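PDB 4LHF: regulatory protein cox from Enterobacteria phage P2, which binds DNA and represses the Pc promoter, which controls the genes for the immunity repressor and the integrase. Local coordinates for residues Ile12-Phe17 with Gly26-Met31. Sequence-based numbering, arbitrary orientation.
Sequences IPYQEF and GAVRRM
Val-28 sends its CG1 methyl between Tyr-14 and Phe-17, and this apolar contact is the inner half of the packing of helix 14-21 against helix 25-34. The methyl meets both rings at their edges, near the ring planes: CG1 lies 3.9 Å from Tyr-14 CD1 and a looser 4.5 Å from Phe-17 CD2. It also touches backbone, with Val-28 CG1 3.9 Å from the carbonyl O of Tyr-14. With CG1 anti to the backbone N of Val-28, this methyl is the branch turned to Tyr-14.

Polar contact is confined to the outer side. Arg-29 NE donates a weak hydrogen bond to Tyr-14 OH, 3.3 Å long and bent to 141° at the hydrogen. The hydroxyl sits at the guanidinium edge, and the two flat groups are almost perpendicular, their planes 87° apart, so they do not stack. Aliphatic packing backs the bond up: Arg-29 CG approaches Tyr-14 CE1 to 3.7 Å, coming obliquely to the ring. With chi1 at 77°, Tyr-14 CG falls between its own N and carbonyl carbon, which carries the phenol out across the gap to the arginine. Gln-15 CG lies above one face of the same ring, toward the rim.

Two short helices joined by the turn 22-24 are consistent with the helix-turn-helix of this DNA-binding protein, helix 25-34 being the second of the pair. Ala-18 and Ile-21 of the first helix and Leu-37 beyond the second also pack on Val-28. Phe-17 meets Trp-62 of helix 59-72 edge-to-face and touches Val-57, while backbone bonds from Ile-12 to Val-57 and Tyr-14 to Tyr-55 tie the start of the motif to strand 54-58.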
ATOM      1  N   ILE A  12      -0.279  -9.065  -3.646  1.00 72.70           N
ATOM      2  CA  ILE A  12       0.057  -9.025  -5.068  1.00 70.52           C
ATOM      3  C   ILE A  12       1.482  -8.535  -5.276  1.00 73.31           C
ATOM      4  O   ILE A  12       1.952  -7.681  -4.533  1.00 76.93           O
ATOM      5  CB  ILE A  12      -0.909  -8.133  -5.884  1.00 65.95           C
ATOM      6  CG1 ILE A  12      -0.941  -6.708  -5.328  1.00 67.31           C
ATOM      7  CG2 ILE A  12      -2.303  -8.736  -5.912  1.00 68.88           C
ATOM      8  CD1 ILE A  12      -1.775  -5.753  -6.155  1.00 63.79           C
ATOM      9  N   PRO A  13       2.176  -9.085  -6.284  1.00 71.26           N
ATOM     10  CA  PRO A  13       3.544  -8.654  -6.588  1.00 68.05           C
ATOM     11  C   PRO A  13       3.591  -7.146  -6.774  1.00 75.45           C
ATOM     12  O   PRO A  13       2.648  -6.572  -7.315  1.00 87.92           O
ATOM     13  CB  PRO A  13       3.844  -9.366  -7.906  1.00 75.65           C
ATOM     14  CG  PRO A  13       2.996 -10.586  -7.864  1.00 66.32           C
ATOM     15  CD  PRO A  13       1.726 -10.157  -7.188  1.00 76.92           C
ATOM     16  N   TYR A  14       4.672  -6.518  -6.322  1.00 76.50           N
ATOM     17  CA  TYR A  14       4.743  -5.060  -6.257  1.00 77.05           C
ATOM     18  C   TYR A  14       4.627  -4.378  -7.621  1.00 78.51           C
ATOM     19  O   TYR A  14       4.337  -3.184  -7.700  1.00 83.79           O
ATOM     20  CB  TYR A  14       6.019  -4.612  -5.536  1.00 75.45           C
ATOM     21  CG  TYR A  14       7.276  -4.699  -6.369  1.00 86.49           C
ATOM     22  CD1 TYR A  14       7.847  -3.557  -6.914  1.00 81.51           C
ATOM     23  CD2 TYR A  14       7.898  -5.920  -6.605  1.00 83.14           C
ATOM     24  CE1 TYR A  14       8.996  -3.624  -7.669  1.00 85.22           C
ATOM     25  CE2 TYR A  14       9.052  -5.997  -7.364  1.00 78.08           C
ATOM     26  CZ  TYR A  14       9.595  -4.845  -7.894  1.00 88.98           C
ATOM     27  OH  TYR A  14      10.742  -4.909  -8.649  1.00101.93           O
ATOM     28  N   GLN A  15       4.844  -5.140  -8.689  1.00 82.91           N
ATOM     29  CA  GLN A  15       4.703  -4.612 -10.042  1.00 80.39           C
ATOM     30  C   GLN A  15       3.234  -4.379 -10.387  1.00 83.89           C
ATOM     31  O   GLN A  15       2.880  -3.364 -10.990  1.00 81.51           O
ATOM     32  CB  GLN A  15       5.330  -5.561 -11.062  1.00 83.19           C
ATOM     33  CG  GLN A  15       6.786  -5.896 -10.794  1.00 76.75           C
ATOM     34  CD  GLN A  15       6.951  -7.172  -9.993  1.00 77.00           C
ATOM     35  OE1 GLN A  15       6.190  -7.441  -9.063  1.00 82.62           O
ATOM     36  NE2 GLN A  15       7.945  -7.973 -10.359  1.00 82.18           N
ATOM     37  N   GLU A  16       2.385  -5.328 -10.007  1.00 75.71           N
ATOM     38  CA  GLU A  16       0.945  -5.199 -10.203  1.00 76.06           C
ATOM     39  C   GLU A  16       0.400  -4.048  -9.364  1.00 77.43           C
ATOM     40  O   GLU A  16      -0.443  -3.270  -9.824  1.00 82.45           O
ATOM     41  CB  GLU A  16       0.236  -6.502  -9.833  1.00 75.06           C
ATOM     42  CG  GLU A  16      -1.282  -6.442  -9.933  1.00 95.26           C
ATOM     43  CD  GLU A  16      -1.788  -6.426 -11.367  1.00 99.74           C
ATOM     44  OE1 GLU A  16      -0.981  -6.631 -12.299  1.00104.42           O
ATOM     45  OE2 GLU A  16      -3.004  -6.208 -11.560  1.00110.14           O
ATOM     46  N   PHE A  17       0.890  -3.949  -8.132  1.00 73.53           N
ATOM     47  CA  PHE A  17       0.531  -2.851  -7.244  1.00 77.09           C
ATOM     48  C   PHE A  17       0.956  -1.525  -7.862  1.00 65.10           C
ATOM     49  O   PHE A  17       0.270  -0.512  -7.724  1.00 77.59           O
ATOM     50  CB  PHE A  17       1.190  -3.034  -5.876  1.00 75.08           C
ATOM     51  CG  PHE A  17       0.785  -2.001  -4.865  1.00 73.75           C
ATOM     52  CD1 PHE A  17      -0.388  -2.143  -4.146  1.00 73.50           C
ATOM     53  CD2 PHE A  17       1.581  -0.892  -4.628  1.00 78.03           C
ATOM     54  CE1 PHE A  17      -0.765  -1.196  -3.214  1.00 64.96           C
ATOM     55  CE2 PHE A  17       1.210   0.058  -3.698  1.00 77.57           C
ATOM     56  CZ  PHE A  17       0.035  -0.094  -2.989  1.00 71.27           C
ATOM     57  N   GLY A  26      10.150   0.990 -10.595  1.00 76.08           N
ATOM     58  CA  GLY A  26      11.288   1.515  -9.863  1.00 72.36           C
ATOM     59  C   GLY A  26      10.858   2.412  -8.722  1.00 84.24           C
ATOM     60  O   GLY A  26      11.420   2.348  -7.627  1.00100.11           O
ATOM     61  N   ALA A  27       9.855   3.246  -8.981  1.00 82.08           N
ATOM     62  CA  ALA A  27       9.304   4.129  -7.959  1.00 81.39           C
ATOM     63  C   ALA A  27       8.805   3.339  -6.755  1.00 84.83           C
ATOM     64  O   ALA A  27       9.084   3.692  -5.609  1.00 87.59           O
ATOM     65  CB  ALA A  27       8.179   4.964  -8.538  1.00 68.76           C
ATOM     66  N   VAL A  28       8.073   2.265  -7.026  1.00 85.08           N
ATOM     67  CA  VAL A  28       7.505   1.439  -5.969  1.00 78.99           C
ATOM     68  C   VAL A  28       8.586   0.682  -5.199  1.00 82.72           C
ATOM     69  O   VAL A  28       8.506   0.553  -3.979  1.00 90.99           O
ATOM     70  CB  VAL A  28       6.441   0.467  -6.526  1.00 77.08           C
ATOM     71  CG1 VAL A  28       5.969  -0.498  -5.449  1.00 74.99           C
ATOM     72  CG2 VAL A  28       5.268   1.249  -7.080  1.00 79.25           C
ATOM     73  N   ARG A  29       9.601   0.194  -5.908  1.00 90.69           N
ATOM     74  CA  ARG A  29      10.704  -0.483  -5.238  1.00 89.84           C
ATOM     75  C   ARG A  29      11.437   0.498  -4.333  1.00 87.32           C
ATOM     76  O   ARG A  29      11.879   0.136  -3.237  1.00 99.39           O
ATOM     77  CB  ARG A  29      11.660  -1.114  -6.247  1.00 88.64           C
ATOM     78  CG  ARG A  29      12.042  -2.549  -5.910  1.00 89.44           C
ATOM     79  CD  ARG A  29      13.218  -3.033  -6.748  1.00118.43           C
ATOM     80  NE  ARG A  29      13.104  -2.625  -8.142  1.00139.77           N
ATOM     81  CZ  ARG A  29      13.885  -1.717  -8.717  1.00129.81           C
ATOM     82  NH1 ARG A  29      13.707  -1.405  -9.991  1.00111.46           N
ATOM     83  NH2 ARG A  29      14.846  -1.125  -8.018  1.00125.98           N
ATOM     84  N   ARG A  30      11.551   1.745  -4.787  1.00 86.89           N
ATOM     85  CA  ARG A  30      12.130   2.805  -3.964  1.00 85.77           C
ATOM     86  C   ARG A  30      11.269   3.083  -2.734  1.00 84.18           C
ATOM     87  O   ARG A  30      11.796   3.360  -1.652  1.00100.55           O
ATOM     88  CB  ARG A  30      12.330   4.078  -4.787  1.00 97.85           C
ATOM     89  CG  ARG A  30      13.480   3.991  -5.789  1.00104.77           C
ATOM     90  CD  ARG A  30      13.827   5.347  -6.388  1.00104.16           C
ATOM     91  NE  ARG A  30      12.974   5.722  -7.513  1.00118.64           N
ATOM     92  CZ  ARG A  30      13.220   5.389  -8.778  1.00122.75           C
ATOM     93  NH1 ARG A  30      14.280   4.649  -9.079  1.00125.80           N
ATOM     94  NH2 ARG A  30      12.402   5.785  -9.744  1.00100.86           N
ATOM     95  N   MET A  31       9.950   3.016  -2.910  1.00 91.47           N
ATOM     96  CA  MET A  31       9.024   3.167  -1.793  1.00 81.66           C
ATOM     97  C   MET A  31       9.254   2.067  -0.765  1.00 82.87           C
ATOM     98  O   MET A  31       9.245   2.320   0.437  1.00100.86           O
ATOM     99  CB  MET A  31       7.573   3.100  -2.269  1.00 76.72           C
ATOM    100  CG  MET A  31       7.150   4.257  -3.168  1.00 79.01           C
ATOM    101  SD  MET A  31       5.394   4.184  -3.586  1.00 93.16           S
ATOM    102  CE  MET A  31       4.657   4.388  -1.970  1.00 68.70           C
TER